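Local coordinates for protein glycoside hydrolase, GH17 family (Formosa sp. Hel1_33_131, PDB 6FCG) that probably hydrolyses internal beta-1,3-glucosidic linkages of laminarin, the storage glucan of microalgae, as an endo-acting laminarinase of glycoside hydrolase family 17, at residues A51-G56 against F348-F353; S239-P244 against I303-W308; F311-Y316 against A360-G365; D325-A330 against A379-W384. All blocks are in the same frame, centred on the assembly; numbering follows the deposited sequence.

Interaction 1. Residues A51-G56 against F348-F353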
# COMPACT_ATOMS: atom_id res chain seq x y z
N ALA A 51 -19.75 -24.10 -32.44
CA ALA A 51 -19.28 -24.88 -31.30
C ALA A 51 -19.32 -24.07 -30.02
O ALA A 51 -19.32 -22.83 -30.07
CB ALA A 51 -17.86 -25.35 -31.56
N ILE A 52 -19.33 -24.78 -28.89
CA ILE A 52 -19.29 -24.20 -27.56
C ILE A 52 -18.68 -25.18 -26.58
O ILE A 52 -18.86 -26.39 -26.72
CB ILE A 52 -20.72 -23.79 -27.11
CG1 ILE A 52 -20.70 -22.78 -25.97
CG2 ILE A 52 -21.57 -24.97 -26.68
CD1 ILE A 52 -21.62 -21.60 -26.20
N SER A 53 -18.00 -24.68 -25.55
CA SER A 53 -17.67 -25.49 -24.37
C SER A 53 -18.89 -25.56 -23.43
O SER A 53 -19.55 -24.51 -23.18
CB SER A 53 -16.44 -24.94 -23.66
OG SER A 53 -15.28 -25.15 -24.44
N TYR A 54 -19.20 -26.75 -22.90
CA TYR A 54 -20.42 -26.93 -22.09
C TYR A 54 -20.26 -27.73 -20.81
O TYR A 54 -19.62 -28.79 -20.76
CB TYR A 54 -21.55 -27.55 -22.94
CG TYR A 54 -22.78 -27.89 -22.12
CD1 TYR A 54 -23.70 -26.93 -21.78
CD2 TYR A 54 -22.99 -29.18 -21.63
CE1 TYR A 54 -24.82 -27.23 -21.01
CE2 TYR A 54 -24.09 -29.50 -20.86
CZ TYR A 54 -24.99 -28.51 -20.54
OH TYR A 54 -26.09 -28.85 -19.79
N GLY A 55 -20.87 -27.19 -19.76
CA GLY A 55 -21.14 -27.90 -18.54
C GLY A 55 -22.51 -27.46 -18.06
O GLY A 55 -22.89 -26.29 -18.20
N GLY A 56 -23.21 -28.38 -17.41
CA GLY A 56 -24.61 -28.22 -17.02
C GLY A 56 -24.84 -28.22 -15.52
O GLY A 56 -25.98 -28.21 -15.06
N PHE A 348 -14.85 -23.62 -29.73
CA PHE A 348 -15.62 -24.15 -28.61
C PHE A 348 -15.56 -23.10 -27.52
O PHE A 348 -14.82 -23.24 -26.56
CB PHE A 348 -15.05 -25.49 -28.16
CG PHE A 348 -15.27 -26.61 -29.17
CD1 PHE A 348 -14.45 -26.76 -30.27
CD2 PHE A 348 -16.32 -27.51 -29.00
CE1 PHE A 348 -14.67 -27.77 -31.18
CE2 PHE A 348 -16.53 -28.52 -29.90
CZ PHE A 348 -15.70 -28.66 -30.99
N TYR A 349 -16.36 -22.05 -27.66
CA TYR A 349 -16.20 -20.86 -26.86
C TYR A 349 -16.53 -21.21 -25.40
O TYR A 349 -17.47 -21.99 -25.11
CB TYR A 349 -17.09 -19.72 -27.41
CG TYR A 349 -16.97 -18.45 -26.58
CD1 TYR A 349 -16.00 -17.54 -26.85
CD2 TYR A 349 -17.82 -18.20 -25.52
CE1 TYR A 349 -15.86 -16.41 -26.10
CE2 TYR A 349 -17.69 -17.08 -24.75
CZ TYR A 349 -16.71 -16.18 -25.06
OH TYR A 349 -16.56 -15.03 -24.32
N PHE A 350 -15.77 -20.62 -24.48
CA PHE A 350 -15.97 -20.87 -23.05
C PHE A 350 -16.75 -19.73 -22.39
O PHE A 350 -16.23 -18.60 -22.26
CB PHE A 350 -14.63 -21.07 -22.35
CG PHE A 350 -14.77 -21.82 -21.08
CD1 PHE A 350 -14.79 -23.20 -21.10
CD2 PHE A 350 -15.01 -21.17 -19.89
CE1 PHE A 350 -15.01 -23.93 -19.95
CE2 PHE A 350 -15.23 -21.90 -18.72
CZ PHE A 350 -15.23 -23.29 -18.76
N GLU A 351 -18.01 -19.95 -21.97
CA GLU A 351 -18.73 -21.24 -21.97
C GLU A 351 -20.24 -20.96 -22.14
O GLU A 351 -20.67 -19.80 -22.16
CB GLU A 351 -18.39 -22.12 -20.75
CG GLU A 351 -19.06 -21.76 -19.44
CD GLU A 351 -18.81 -22.68 -18.26
OE1 GLU A 351 -19.20 -23.87 -18.26
OE2 GLU A 351 -18.26 -22.12 -17.30
N ALA A 352 -21.05 -22.00 -22.24
CA ALA A 352 -22.50 -21.80 -22.40
C ALA A 352 -23.14 -21.14 -21.19
O ALA A 352 -23.73 -20.06 -21.32
CB ALA A 352 -23.20 -23.11 -22.71
N PHE A 353 -22.99 -21.77 -20.03
CA PHE A 353 -23.61 -21.31 -18.77
C PHE A 353 -22.56 -21.10 -17.67
O PHE A 353 -21.63 -21.86 -17.53
CB PHE A 353 -24.63 -22.35 -18.26
CG PHE A 353 -25.77 -22.62 -19.22
CD1 PHE A 353 -26.93 -21.87 -19.16
CD2 PHE A 353 -25.67 -23.60 -20.19
CE1 PHE A 353 -27.96 -22.09 -20.04
CE2 PHE A 353 -26.71 -23.83 -21.09
CZ PHE A 353 -27.85 -23.07 -21.02
O HOH W 1 -21.81 -24.21 -19.76

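Interaction 2. Residues S239-P244 against I303-W308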
# COMPACT_ATOMS: atom_id res chain seq x y z
N SER A 239 -6.37 -28.93 -31.26
CA SER A 239 -7.33 -28.13 -30.51
C SER A 239 -6.54 -27.17 -29.56
O SER A 239 -5.92 -27.59 -28.59
CB SER A 239 -8.28 -29.05 -29.73
OG SER A 239 -9.32 -28.32 -29.12
N VAL A 240 -6.58 -25.88 -29.88
CA VAL A 240 -5.69 -24.89 -29.32
C VAL A 240 -6.46 -23.94 -28.42
O VAL A 240 -7.51 -23.43 -28.82
CB VAL A 240 -5.04 -24.08 -30.45
CG1 VAL A 240 -4.28 -22.88 -29.91
CG2 VAL A 240 -4.12 -24.98 -31.24
N HIS A 241 -5.90 -23.67 -27.24
CA HIS A 241 -6.49 -22.67 -26.33
C HIS A 241 -5.68 -21.37 -26.32
O HIS A 241 -4.45 -21.42 -26.26
CB HIS A 241 -6.55 -23.18 -24.88
CG HIS A 241 -7.25 -24.50 -24.73
ND1 HIS A 241 -7.50 -25.04 -23.48
CD2 HIS A 241 -7.76 -25.37 -25.63
CE1 HIS A 241 -8.12 -26.20 -23.63
NE2 HIS A 241 -8.29 -26.42 -24.92
N THR A 242 -6.39 -20.23 -26.26
CA THR A 242 -5.77 -18.92 -26.09
C THR A 242 -6.66 -18.03 -25.25
O THR A 242 -7.87 -17.99 -25.48
CB THR A 242 -5.47 -18.27 -27.44
OG1 THR A 242 -5.01 -16.93 -27.24
CG2 THR A 242 -6.69 -18.25 -28.34
N TYR A 243 -6.07 -17.31 -24.29
CA TYR A 243 -6.83 -16.54 -23.30
C TYR A 243 -6.31 -15.13 -23.05
O TYR A 243 -5.69 -14.85 -22.04
CB TYR A 243 -6.90 -17.33 -21.98
CG TYR A 243 -8.11 -18.25 -21.86
CD1 TYR A 243 -9.35 -17.73 -21.50
CD2 TYR A 243 -8.00 -19.62 -22.11
CE1 TYR A 243 -10.45 -18.55 -21.39
CE2 TYR A 243 -9.10 -20.46 -22.01
CZ TYR A 243 -10.32 -19.92 -21.66
OH TYR A 243 -11.43 -20.72 -21.52
N PRO A 244 -6.60 -14.22 -23.99
CA PRO A 244 -6.27 -12.80 -23.78
C PRO A 244 -6.79 -12.26 -22.43
O PRO A 244 -6.06 -11.51 -21.79
CB PRO A 244 -6.94 -12.08 -24.97
CG PRO A 244 -7.29 -13.12 -25.95
CD PRO A 244 -7.00 -14.48 -25.39
N ILE A 303 -9.97 -23.82 -32.52
CA ILE A 303 -9.91 -23.24 -31.18
C ILE A 303 -10.77 -24.07 -30.24
O ILE A 303 -11.99 -24.05 -30.29
CB ILE A 303 -10.33 -21.75 -31.17
CG1 ILE A 303 -9.48 -20.95 -32.18
CG2 ILE A 303 -10.18 -21.16 -29.76
CD1 ILE A 303 -7.97 -21.07 -32.01
N GLY A 304 -10.09 -24.79 -29.37
CA GLY A 304 -10.74 -25.61 -28.36
C GLY A 304 -11.23 -24.86 -27.13
O GLY A 304 -12.07 -25.39 -26.39
N GLU A 305 -10.66 -23.69 -26.85
CA GLU A 305 -11.07 -22.95 -25.69
C GLU A 305 -10.60 -21.50 -25.77
O GLU A 305 -9.43 -21.24 -25.95
CB GLU A 305 -10.61 -23.63 -24.38
CG GLU A 305 -11.59 -23.46 -23.20
CD GLU A 305 -11.07 -24.06 -21.90
OE1 GLU A 305 -10.74 -23.27 -20.96
OE2 GLU A 305 -10.96 -25.31 -21.78
N THR A 306 -11.54 -20.58 -25.63
CA THR A 306 -11.24 -19.20 -25.29
C THR A 306 -12.51 -18.57 -24.70
O THR A 306 -13.60 -19.04 -24.98
CB THR A 306 -10.73 -18.38 -26.49
OG1 THR A 306 -10.25 -17.12 -26.03
CG2 THR A 306 -11.84 -18.14 -27.52
N GLY A 307 -12.35 -17.52 -23.92
CA GLY A 307 -13.47 -16.90 -23.24
C GLY A 307 -13.10 -15.64 -22.49
O GLY A 307 -11.94 -15.34 -22.29
N TRP A 308 -14.12 -14.89 -22.09
CA TRP A 308 -13.94 -13.61 -21.41
C TRP A 308 -15.05 -13.43 -20.36
O TRP A 308 -16.20 -13.23 -20.71
CB TRP A 308 -14.00 -12.50 -22.47
CG TRP A 308 -13.50 -11.20 -22.04
CD1 TRP A 308 -14.11 -10.32 -21.19
CD2 TRP A 308 -12.28 -10.59 -22.45
NE1 TRP A 308 -13.34 -9.20 -21.04
CE2 TRP A 308 -12.20 -9.34 -21.79
CE3 TRP A 308 -11.25 -10.97 -23.29
CZ2 TRP A 308 -11.14 -8.47 -21.96
CZ3 TRP A 308 -10.18 -10.12 -23.46
CH2 TRP A 308 -10.14 -8.87 -22.80

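Interaction 3. Residues F311-Y316 against A360-G365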
# COMPACT_ATOMS: atom_id res chain seq x y z
N PHE A 311 -17.54 -11.11 -14.89
CA PHE A 311 -17.30 -10.56 -13.57
C PHE A 311 -16.03 -11.12 -12.95
O PHE A 311 -15.71 -12.27 -13.18
CB PHE A 311 -18.50 -10.84 -12.65
CG PHE A 311 -18.42 -10.15 -11.34
CD1 PHE A 311 -18.88 -8.85 -11.20
CD2 PHE A 311 -17.85 -10.76 -10.24
CE1 PHE A 311 -18.78 -8.17 -9.99
CE2 PHE A 311 -17.74 -10.09 -9.01
CZ PHE A 311 -18.21 -8.79 -8.89
N SER A 312 -15.32 -10.29 -12.17
CA SER A 312 -14.16 -10.75 -11.38
C SER A 312 -13.95 -9.87 -10.17
O SER A 312 -13.90 -8.65 -10.28
CB SER A 312 -12.86 -10.70 -12.19
OG SER A 312 -11.73 -11.08 -11.39
N ASN A 313 -13.77 -10.51 -9.02
CA ASN A 313 -13.39 -9.79 -7.80
C ASN A 313 -11.88 -9.96 -7.45
O ASN A 313 -11.47 -9.65 -6.35
CB ASN A 313 -14.28 -10.20 -6.62
CG ASN A 313 -14.06 -11.64 -6.17
OD1 ASN A 313 -13.20 -12.37 -6.67
ND2 ASN A 313 -14.82 -12.03 -5.19
N GLY A 314 -11.08 -10.48 -8.39
CA GLY A 314 -9.63 -10.57 -8.25
C GLY A 314 -8.96 -9.71 -9.31
O GLY A 314 -9.30 -8.52 -9.48
N TYR A 315 -8.07 -10.34 -10.05
CA TYR A 315 -7.18 -9.64 -10.97
C TYR A 315 -7.81 -9.02 -12.21
O TYR A 315 -7.21 -8.10 -12.76
CB TYR A 315 -6.12 -10.58 -11.51
CG TYR A 315 -5.20 -11.19 -10.51
CD1 TYR A 315 -4.68 -10.45 -9.43
CD2 TYR A 315 -4.78 -12.54 -10.65
CE1 TYR A 315 -3.80 -11.06 -8.52
CE2 TYR A 315 -3.90 -13.14 -9.75
CZ TYR A 315 -3.42 -12.40 -8.69
OH TYR A 315 -2.57 -12.99 -7.82
N TYR A 316 -8.95 -9.51 -12.65
CA TYR A 316 -9.48 -9.15 -13.96
C TYR A 316 -10.65 -8.13 -13.95
O TYR A 316 -11.09 -7.72 -15.03
CB TYR A 316 -9.91 -10.41 -14.69
CG TYR A 316 -8.90 -11.52 -14.57
CD1 TYR A 316 -7.67 -11.45 -15.25
CD2 TYR A 316 -9.14 -12.63 -13.76
CE1 TYR A 316 -6.74 -12.46 -15.15
CE2 TYR A 316 -8.22 -13.65 -13.66
CZ TYR A 316 -7.02 -13.56 -14.34
OH TYR A 316 -6.11 -14.59 -14.21
N ALA A 360 -15.60 -22.51 -6.01
CA ALA A 360 -16.72 -22.81 -5.13
C ALA A 360 -16.83 -21.87 -3.93
O ALA A 360 -17.91 -21.42 -3.62
CB ALA A 360 -16.63 -24.26 -4.66
N HIS A 361 -15.69 -21.58 -3.29
CA HIS A 361 -15.67 -20.76 -2.08
C HIS A 361 -15.57 -19.28 -2.32
O HIS A 361 -15.45 -18.53 -1.39
CB HIS A 361 -14.55 -21.22 -1.17
CG HIS A 361 -14.80 -22.57 -0.58
ND1 HIS A 361 -14.30 -23.72 -1.14
CD2 HIS A 361 -15.51 -22.94 0.50
CE1 HIS A 361 -14.70 -24.76 -0.43
NE2 HIS A 361 -15.44 -24.32 0.58
N ASN A 362 -15.63 -18.85 -3.57
CA ASN A 362 -15.64 -17.43 -3.88
C ASN A 362 -16.52 -17.14 -5.09
O ASN A 362 -16.04 -17.19 -6.23
CB ASN A 362 -14.21 -16.97 -4.12
CG ASN A 362 -14.12 -15.50 -4.49
OD1 ASN A 362 -15.08 -14.74 -4.40
ND2 ASN A 362 -12.94 -15.09 -4.81
N SER A 363 -17.78 -16.82 -4.87
CA SER A 363 -18.72 -16.68 -6.00
C SER A 363 -18.39 -15.57 -6.99
O SER A 363 -18.74 -15.70 -8.15
CB SER A 363 -20.18 -16.56 -5.51
OG SER A 363 -20.21 -15.76 -4.35
N GLY A 364 -17.71 -14.52 -6.52
CA GLY A 364 -17.21 -13.44 -7.38
C GLY A 364 -16.00 -13.79 -8.23
O GLY A 364 -15.56 -12.96 -9.05
N GLY A 365 -15.40 -14.96 -8.03
CA GLY A 365 -14.28 -15.40 -8.85
C GLY A 365 -14.64 -15.56 -10.31
O GLY A 365 -15.72 -16.05 -10.63

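Interaction 4. Residues D325-A330 against A379-W384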
# COMPACT_ATOMS: atom_id res chain seq x y z
N ASP A 325 -16.73 -7.68 -17.66
CA ASP A 325 -18.12 -7.21 -17.61
C ASP A 325 -18.84 -7.77 -18.84
O ASP A 325 -18.18 -8.24 -19.78
CB ASP A 325 -18.22 -5.67 -17.55
CG ASP A 325 -17.56 -4.99 -18.75
OD1 ASP A 325 -18.10 -5.15 -19.87
OD2 ASP A 325 -16.53 -4.29 -18.55
N GLU A 326 -20.17 -7.68 -18.88
CA GLU A 326 -20.93 -8.31 -19.96
C GLU A 326 -20.76 -7.67 -21.33
O GLU A 326 -20.95 -8.34 -22.37
CB GLU A 326 -22.41 -8.34 -19.62
CG GLU A 326 -22.72 -9.27 -18.45
CD GLU A 326 -24.20 -9.40 -18.14
OE1 GLU A 326 -25.05 -9.08 -19.00
OE2 GLU A 326 -24.52 -9.84 -17.02
N TYR A 327 -20.39 -6.38 -21.34
CA TYR A 327 -20.20 -5.65 -22.59
C TYR A 327 -18.92 -6.10 -23.28
O TYR A 327 -18.90 -6.40 -24.48
CB TYR A 327 -20.18 -4.14 -22.32
CG TYR A 327 -20.09 -3.24 -23.54
CD1 TYR A 327 -21.02 -3.34 -24.58
CD2 TYR A 327 -19.12 -2.25 -23.63
CE1 TYR A 327 -20.95 -2.50 -25.69
CE2 TYR A 327 -19.05 -1.41 -24.73
CZ TYR A 327 -19.97 -1.53 -25.75
OH TYR A 327 -19.90 -0.70 -26.83
N LYS A 328 -17.82 -6.12 -22.54
CA LYS A 328 -16.56 -6.55 -23.12
C LYS A 328 -16.62 -8.02 -23.50
O LYS A 328 -15.98 -8.40 -24.47
CB LYS A 328 -15.38 -6.27 -22.20
CG LYS A 328 -15.11 -4.80 -22.04
CD LYS A 328 -13.74 -4.58 -21.47
CE LYS A 328 -13.73 -3.86 -20.13
NZ LYS A 328 -13.96 -2.45 -20.02
N GLU A 329 -17.35 -8.83 -22.73
CA GLU A 329 -17.56 -10.24 -23.08
C GLU A 329 -18.24 -10.37 -24.44
O GLU A 329 -17.82 -11.19 -25.28
CB GLU A 329 -18.41 -10.97 -22.03
CG GLU A 329 -18.69 -12.42 -22.40
CD GLU A 329 -19.68 -13.08 -21.49
OE1 GLU A 329 -19.33 -14.20 -21.14
OE2 GLU A 329 -20.78 -12.53 -21.15
N ALA A 330 -19.29 -9.60 -24.64
CA ALA A 330 -19.99 -9.60 -25.92
C ALA A 330 -19.09 -9.19 -27.08
O ALA A 330 -19.08 -9.83 -28.13
CB ALA A 330 -21.21 -8.70 -25.85
N ALA A 379 -30.03 -14.27 -19.93
CA ALA A 379 -29.14 -14.02 -21.05
C ALA A 379 -28.36 -12.74 -20.77
O ALA A 379 -28.94 -11.68 -20.60
CB ALA A 379 -29.93 -13.89 -22.35
N LYS A 380 -27.03 -12.86 -20.78
CA LYS A 380 -26.15 -11.70 -20.64
C LYS A 380 -26.16 -10.87 -21.90
O LYS A 380 -26.61 -11.33 -22.96
CB LYS A 380 -24.72 -12.15 -20.35
CG LYS A 380 -24.54 -12.85 -19.01
CD LYS A 380 -23.17 -13.50 -18.92
CE LYS A 380 -22.98 -14.23 -17.60
NZ LYS A 380 -21.61 -14.83 -17.47
N TYR A 381 -25.65 -9.65 -21.79
CA TYR A 381 -25.67 -8.67 -22.88
C TYR A 381 -25.43 -9.24 -24.27
O TYR A 381 -26.16 -8.91 -25.22
CB TYR A 381 -24.67 -7.54 -22.62
CG TYR A 381 -24.69 -6.50 -23.72
CD1 TYR A 381 -25.78 -5.64 -23.86
CD2 TYR A 381 -23.65 -6.42 -24.65
CE1 TYR A 381 -25.83 -4.71 -24.89
CE2 TYR A 381 -23.68 -5.50 -25.68
CZ TYR A 381 -24.77 -4.64 -25.80
OH TYR A 381 -24.79 -3.70 -26.80
N VAL A 382 -24.41 -10.09 -24.37
CA VAL A 382 -24.07 -10.77 -25.62
C VAL A 382 -25.26 -11.38 -26.38
O VAL A 382 -25.24 -11.37 -27.61
CB VAL A 382 -22.95 -11.82 -25.39
CG1 VAL A 382 -23.39 -12.94 -24.47
CG2 VAL A 382 -22.40 -12.37 -26.70
N LEU A 383 -26.25 -11.91 -25.66
CA LEU A 383 -27.44 -12.57 -26.25
C LEU A 383 -28.77 -11.81 -26.15
O LEU A 383 -29.81 -12.37 -26.50
CB LEU A 383 -27.65 -13.96 -25.63
CG LEU A 383 -26.54 -15.00 -25.73
CD1 LEU A 383 -27.01 -16.34 -25.18
CD2 LEU A 383 -26.07 -15.15 -27.17
N TRP A 384 -28.77 -10.59 -25.64
CA TRP A 384 -30.03 -9.80 -25.51
C TRP A 384 -30.76 -9.71 -26.82
O TRP A 384 -31.96 -9.81 -26.87
CB TRP A 384 -29.73 -8.37 -25.08
CG TRP A 384 -29.35 -8.17 -23.65
CD1 TRP A 384 -29.12 -9.14 -22.70
CD2 TRP A 384 -29.15 -6.93 -23.02
NE1 TRP A 384 -28.79 -8.54 -21.52
CE2 TRP A 384 -28.79 -7.18 -21.69
CE3 TRP A 384 -29.22 -5.60 -23.46
CZ2 TRP A 384 -28.50 -6.16 -20.79
CZ3 TRP A 384 -28.96 -4.59 -22.57
CH2 TRP A 384 -28.59 -4.87 -21.24

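Interaction 1. Residues A51-G56 against F348-F353
The seam of a TIM barrel is closed here: Ser53, at the end of the first strand, 50-53, is bonded to residues 348-353, which occupy the place of the eighth strand. Two backbone bonds carry the join. Ser53 N gives a fairly straight bond to Tyr349 O (2.8 Å, 162° at the hydrogen), and Ser53 O receives Ala352 N at 3.1 Å, almost in line with its carbonyl. The hydroxyl adds a third, Ser53 OG donating to Phe348 O at 2.9 Å from above the carbonyl plane. Ser53 therefore grips the opposite segment at three points. Two residues earlier, Ala51 CB sits over the middle of the Phe348 ring, 3.6 Å from the centroid and 8° off the normal, a CH-pi contact made possible because CG of Phe348 lies opposite its carbonyl carbon (chi1 -70°). A serine in place of Phe348 would probably leave the methyl of Ala51 without its aromatic cover and open a gap in the barrel wall. Further along, the edge of the Tyr54 ring meets Phe353, Tyr54 CE1 lying 3.8 Å from Phe353 CD2. The same edge touches Ala352 CB, while the Tyr54 hydroxyl is bonded to Asp74. Where the segments diverge, a water bridges them: it accepts from Gly55 N and, at 2.7 Å, from Phe353 N, and probably donates to Glu351 OE1. The peptide between Phe350 and Glu351 is cis, a non-prolyl cis bond at the end of the eighth strand position, a feature familiar from TIM-barrel glycoside hydrolases of clan GH-A.

Interaction 2. Residues S239-P244 against I303-W308
Val240 and Ile303, then His241 and Glu305, pair in parallel across neighbouring barrel strands, and the extra residue between them, Gly304, makes a beta bulge. Two backbone bonds hold it: Gly304 N to Val240 O at 3.0 Å and Thr242 N to Glu305 O at 3.2 Å. At Gly304 a CB would run into Ser239 OG, which is itself bonded to Ser210.

Of the side-chain bonds, Thr306 OG1 donates to Thr242 O at 2.6 Å, nearly in line with the C=O. Tyr243 OH donates to Glu305 OE1 at 2.7 Å, on the lone pair facing away from the other oxygen, with ring and carboxylate planes 81° apart.

Ring faces supply the rest. Glu305 CB lies over the centre of the His241 imidazole, 3.4 Å from the centroid, and Thr306 CA covers the Tyr243 ring towards its rim. The imidazole is fixed from elsewhere, NE2 by Ser210 and ND1 by Glu169.

Glu305 OE2 pairs with Arg87 and also meets Tyr89 OH, so both carboxylate oxygens are held. Such a clamped glutamate near the C-terminal end of a barrel strand is consistent with the nucleophile position of family 17, and bonds to both oxygens would probably restrict its rotation.

Interaction 3. Residues F311-Y316 against A360-G365
Asn313 and Asn362 join two loops that follow barrel strand positions, pairing their side-chain amides beside a type I beta turn, Asn362 to Gly365. The Asn313 side chain starts at CB, which stands 3.9 Å from Gly364 O. Its CG lies between the backbone N and the carbonyl carbon (chi1 68°), which swings the amide across the turn and brings CG to 3.5 Å from Gly364 O. At the tip the two oxygens and nitrogens are matched crosswise. ND2 of Asn313 donates to Asn362 OD1 at 2.8 Å in a good bond (160° at the hydrogen), lying in the carbonyl plane on a lone pair. In return Asn313 OD1 takes a weak bond from Asn362 ND2 at 3.3 Å, the planes of the two amides being turned 32° apart. A leucine at Asn313 would probably leave the Asn362 amide without its mate and free to turn. The main chain adds a bond of its own, Asn313 N to Gly364 O at 3.0 Å, while Ser312 CA makes a CH...O contact with the same oxygen. Gly364 suits this site, since a CB on it would point into Asn313 ND2. Within 311-316, Ser312 OG accepts from Gly314 N, an ST turn that shapes the loop. The ring of Phe311 completes the contact with its edge: CD2 approaches Gly364 O to 3.4 Å, near the ring plane.

Interaction 4. Residues D325-A330 against A379-W384
Glu326 OE1 is gripped by two donors, Tyr381 N at 2.9 Å and, beyond the two segments, Thr405 OG1. The amide of Tyr381 comes in on the anti side of the carboxylate, tilted out of its plane, and the bond is fairly straight at 159°. This ties the first turn of helix 326-342 to the turn that leads into helix 384-388. Asp325 caps the same helix, its OD1 taking Lys328 N at 2.9 Å.

Away from this bond the contact is mainly apolar. Ala330 CB touches Tyr381 CD2 at the ring edge (3.5 Å) and also lies 3.6 Å from Val382 CB. The Tyr327 and Tyr381 side chains run side by side, and the edge of Tyr327 is turned to the face of Tyr381 in an offset edge-to-face pair, with planes 65° apart and centroids separated by 5.7 Å. CG of Tyr381 is opposite its backbone N (chi1 -179°), which brings the ring beside Tyr327.

Lys380 is extended and crosses the two glutamates nearly at right angles, its aliphatic CD 3.4 Å from Glu329 OE2. Its ammonium goes elsewhere, to a salt bridge with Asp354 and to Gly371 O and Ser310 OG; Glu329 OE1 stays 4.4 Å from Lys380 NZ, beyond a salt bridge. The lysine positive charge therefore probably tempers the two buried carboxylates from a distance, while the two donors named at Glu326 OE1 are neutral.

Overall arrangement
Interactions 1 and 2 belong to the buried barrel wall, the centre of each about 6 Å from the centre of the chain, and they touch through residues 348-350 and 303-306, so the seventh strand is bonded to both the sixth strand and the eighth strand position. The centres of interactions 3 and 4 lie farther out, about 19 and 17 Å from the chain centre. The former joins loops at a partly exposed site by reciprocal amide bonds, whereas the latter packs helix 326-342 on a turn through apolar and aromatic contacts, with one carboxylate bonded to a backbone amide. Backbone bonds predominate in interaction 1; in interaction 2, a tyrosine-glutamate bond and a threonine-to-carbonyl bond are added. Glu329 of interaction 4 touches both Trp308 and Tyr349, linking the helix to the wall.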